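Side-chain contact in Rho-class glutathione S-transferase (Laternula elliptica, PDB 3QAV), which probably conjugates glutathione to electrophilic compounds: residues W39-L42 against L43-E47. Numbering follows the deposited sequence.
Sequences WKVL and LVLQE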
ATOM      1  N   TRP A  39     -14.434   4.526  -0.153  1.00 25.32           N
ATOM      2  CA  TRP A  39     -14.868   5.088   1.123  1.00 25.61           C
ATOM      3  C   TRP A  39     -13.828   6.063   1.640  1.00 23.78           C
ATOM      4  O   TRP A  39     -14.166   7.138   2.112  1.00 24.37           O
ATOM      5  CB  TRP A  39     -15.086   3.966   2.149  1.00 25.25           C
ATOM      6  CG  TRP A  39     -16.046   4.317   3.247  1.00 25.44           C
ATOM      7  CD1 TRP A  39     -16.427   5.571   3.641  1.00 26.15           C
ATOM      8  CD2 TRP A  39     -16.718   3.400   4.121  1.00 24.51           C
ATOM      9  NE1 TRP A  39     -17.294   5.488   4.706  1.00 26.75           N
ATOM     10  CE2 TRP A  39     -17.489   4.168   5.021  1.00 25.65           C
ATOM     11  CE3 TRP A  39     -16.745   2.005   4.231  1.00 24.08           C
ATOM     12  CZ2 TRP A  39     -18.279   3.585   6.024  1.00 25.22           C
ATOM     13  CZ3 TRP A  39     -17.529   1.424   5.223  1.00 26.80           C
ATOM     14  CH2 TRP A  39     -18.286   2.218   6.109  1.00 26.84           C
ATOM     15  N   LYS A  40     -12.558   5.683   1.543  1.00 23.60           N
ATOM     16  CA  LYS A  40     -11.463   6.539   1.993  1.00 22.97           C
ATOM     17  C   LYS A  40     -11.594   7.924   1.372  1.00 23.38           C
ATOM     18  O   LYS A  40     -11.523   8.949   2.064  1.00 23.08           O
ATOM     19  CB  LYS A  40     -10.117   5.938   1.579  1.00 23.78           C
ATOM     20  CG  LYS A  40      -9.639   4.757   2.413  1.00 24.45           C
ATOM     21  CD  LYS A  40      -8.498   4.010   1.710  1.00 28.18           C
ATOM     22  CE  LYS A  40      -7.274   4.893   1.476  1.00 29.30           C
ATOM     23  NZ  LYS A  40      -6.168   4.186   0.734  1.00 30.06           N
ATOM     24  N   VAL A  41     -11.784   7.946   0.058  1.00 21.53           N
ATOM     25  CA  VAL A  41     -11.917   9.193  -0.676  1.00 22.65           C
ATOM     26  C   VAL A  41     -13.128  10.028  -0.240  1.00 23.59           C
ATOM     27  O   VAL A  41     -13.011  11.237  -0.046  1.00 23.27           O
ATOM     28  CB  VAL A  41     -11.989   8.927  -2.204  1.00 19.80           C
ATOM     29  CG1 VAL A  41     -12.208  10.236  -2.954  1.00 21.16           C
ATOM     30  CG2 VAL A  41     -10.663   8.299  -2.673  1.00 21.94           C
ATOM     31  N   LEU A  42     -14.283   9.386  -0.077  1.00 24.70           N
ATOM     32  CA  LEU A  42     -15.487  10.108   0.327  1.00 25.05           C
ATOM     33  C   LEU A  42     -15.327  10.710   1.720  1.00 25.73           C
ATOM     34  O   LEU A  42     -15.802  11.819   1.983  1.00 26.30           O
ATOM     35  CB  LEU A  42     -16.701   9.179   0.300  1.00 27.69           C
ATOM     36  CG  LEU A  42     -17.048   8.540  -1.059  1.00 28.63           C
ATOM     37  CD1 LEU A  42     -18.280   7.651  -0.905  1.00 29.37           C
ATOM     38  CD2 LEU A  42     -17.299   9.631  -2.098  1.00 29.04           C
ATOM     39  N   LEU A  43     -14.663   9.975   2.609  1.00 24.14           N
ATOM     40  CA  LEU A  43     -14.449  10.441   3.973  1.00 24.15           C
ATOM     41  C   LEU A  43     -13.563  11.676   4.002  1.00 23.32           C
ATOM     42  O   LEU A  43     -13.836  12.621   4.732  1.00 23.89           O
ATOM     43  CB  LEU A  43     -13.826   9.334   4.831  1.00 25.21           C
ATOM     44  CG  LEU A  43     -14.788   8.263   5.347  1.00 26.98           C
ATOM     45  CD1 LEU A  43     -14.035   7.293   6.239  1.00 27.51           C
ATOM     46  CD2 LEU A  43     -15.910   8.927   6.137  1.00 28.28           C
ATOM     47  N   VAL A  44     -12.490  11.662   3.224  1.00 22.52           N
ATOM     48  CA  VAL A  44     -11.596  12.819   3.176  1.00 23.13           C
ATOM     49  C   VAL A  44     -12.358  14.045   2.671  1.00 24.39           C
ATOM     50  O   VAL A  44     -12.255  15.122   3.245  1.00 26.97           O
ATOM     51  CB  VAL A  44     -10.396  12.570   2.238  1.00 22.13           C
ATOM     52  CG1 VAL A  44      -9.609  13.866   2.038  1.00 21.99           C
ATOM     53  CG2 VAL A  44      -9.503  11.502   2.818  1.00 17.69           C
ATOM     54  N   LEU A  45     -13.116  13.876   1.591  1.00 24.08           N
ATOM     55  CA  LEU A  45     -13.891  14.977   1.026  1.00 25.66           C
ATOM     56  C   LEU A  45     -14.906  15.530   2.031  1.00 26.13           C
ATOM     57  O   LEU A  45     -15.015  16.739   2.206  1.00 24.40           O
ATOM     58  CB  LEU A  45     -14.627  14.516  -0.240  1.00 24.09           C
ATOM     59  CG  LEU A  45     -13.789  14.251  -1.496  1.00 25.69           C
ATOM     60  CD1 LEU A  45     -14.635  13.477  -2.514  1.00 25.51           C
ATOM     61  CD2 LEU A  45     -13.294  15.573  -2.082  1.00 21.30           C
ATOM     62  N   GLN A  46     -15.642  14.632   2.684  1.00 26.26           N
ATOM     63  CA  GLN A  46     -16.646  15.024   3.665  1.00 27.81           C
ATOM     64  C   GLN A  46     -16.004  15.696   4.879  1.00 29.59           C
ATOM     65  O   GLN A  46     -16.437  16.764   5.304  1.00 32.79           O
ATOM     66  CB  GLN A  46     -17.436  13.800   4.131  1.00 28.76           C
ATOM     67  CG  GLN A  46     -18.364  13.173   3.090  1.00 31.53           C
ATOM     68  CD  GLN A  46     -19.611  13.998   2.823  1.00 32.77           C
ATOM     69  OE1 GLN A  46     -20.213  14.547   3.744  1.00 33.95           O
ATOM     70  NE2 GLN A  46     -20.017  14.069   1.561  1.00 32.88           N
ATOM     71  N   GLU A  47     -14.974  15.068   5.437  1.00 29.68           N
ATOM     72  CA  GLU A  47     -14.302  15.624   6.608  1.00 32.02           C
ATOM     73  C   GLU A  47     -13.764  17.025   6.339  1.00 33.87           C
ATOM     74  O   GLU A  47     -13.879  17.915   7.182  1.00 35.10           O
ATOM     75  CB  GLU A  47     -13.156  14.708   7.042  1.00 30.64           C
ATOM     76  CG  GLU A  47     -13.620  13.425   7.702  1.00 31.26           C
ATOM     77  CD  GLU A  47     -14.128  13.652   9.113  1.00 30.61           C
ATOM     78  OE1 GLU A  47     -14.816  12.761   9.649  1.00 31.50           O
ATOM     79  OE2 GLU A  47     -13.829  14.718   9.689  1.00 32.82           O
TER
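In the first helix of the thioredoxin-like domain of this transferase, residues 36-47, W39 and L43 show how side chains four residues apart pair along one helical ridge. The indole lies obliquely to the leucine branch, its pyrrole-ring atom CD1 3.6 Å from L43 CG, while NE1 lies 4.0 Å from both CD1 and CD2 of L43. With CG of W39 anti to the backbone N (chi1 -155°) and beside the carbonyl carbon, the CD1-NE1 side of the indole is brought up to the L43 branch, and a hydrogen bond from NE1 to T225 OG1 helps fix its rotation. F189 meets the same indole edge-to-face, and I222 touches L43. Cutting L43 back to an alanine removes the branch, which would probably leave W39 CD1 and NE1 without their aliphatic neighbour and open a gap towards I222. This helix is the crossover of a beta-alpha-beta unit, joining the parallel strands 28-31 and 53-56. Backbone bonds between residues four apart bind its turns together, from L43 N to W39 O (2.9 Å) through Q46 N to L42 O (2.9 Å). On another face, V41 and L45 lie side by side, with CG1 of V41 4.1 Å from CD1 of L45. V41 and V44 pack against helix 91-101, which begins at the glutathione-binding S91; K40 reaches the same end, its NZ hydrogen-bonded to T92 OG1.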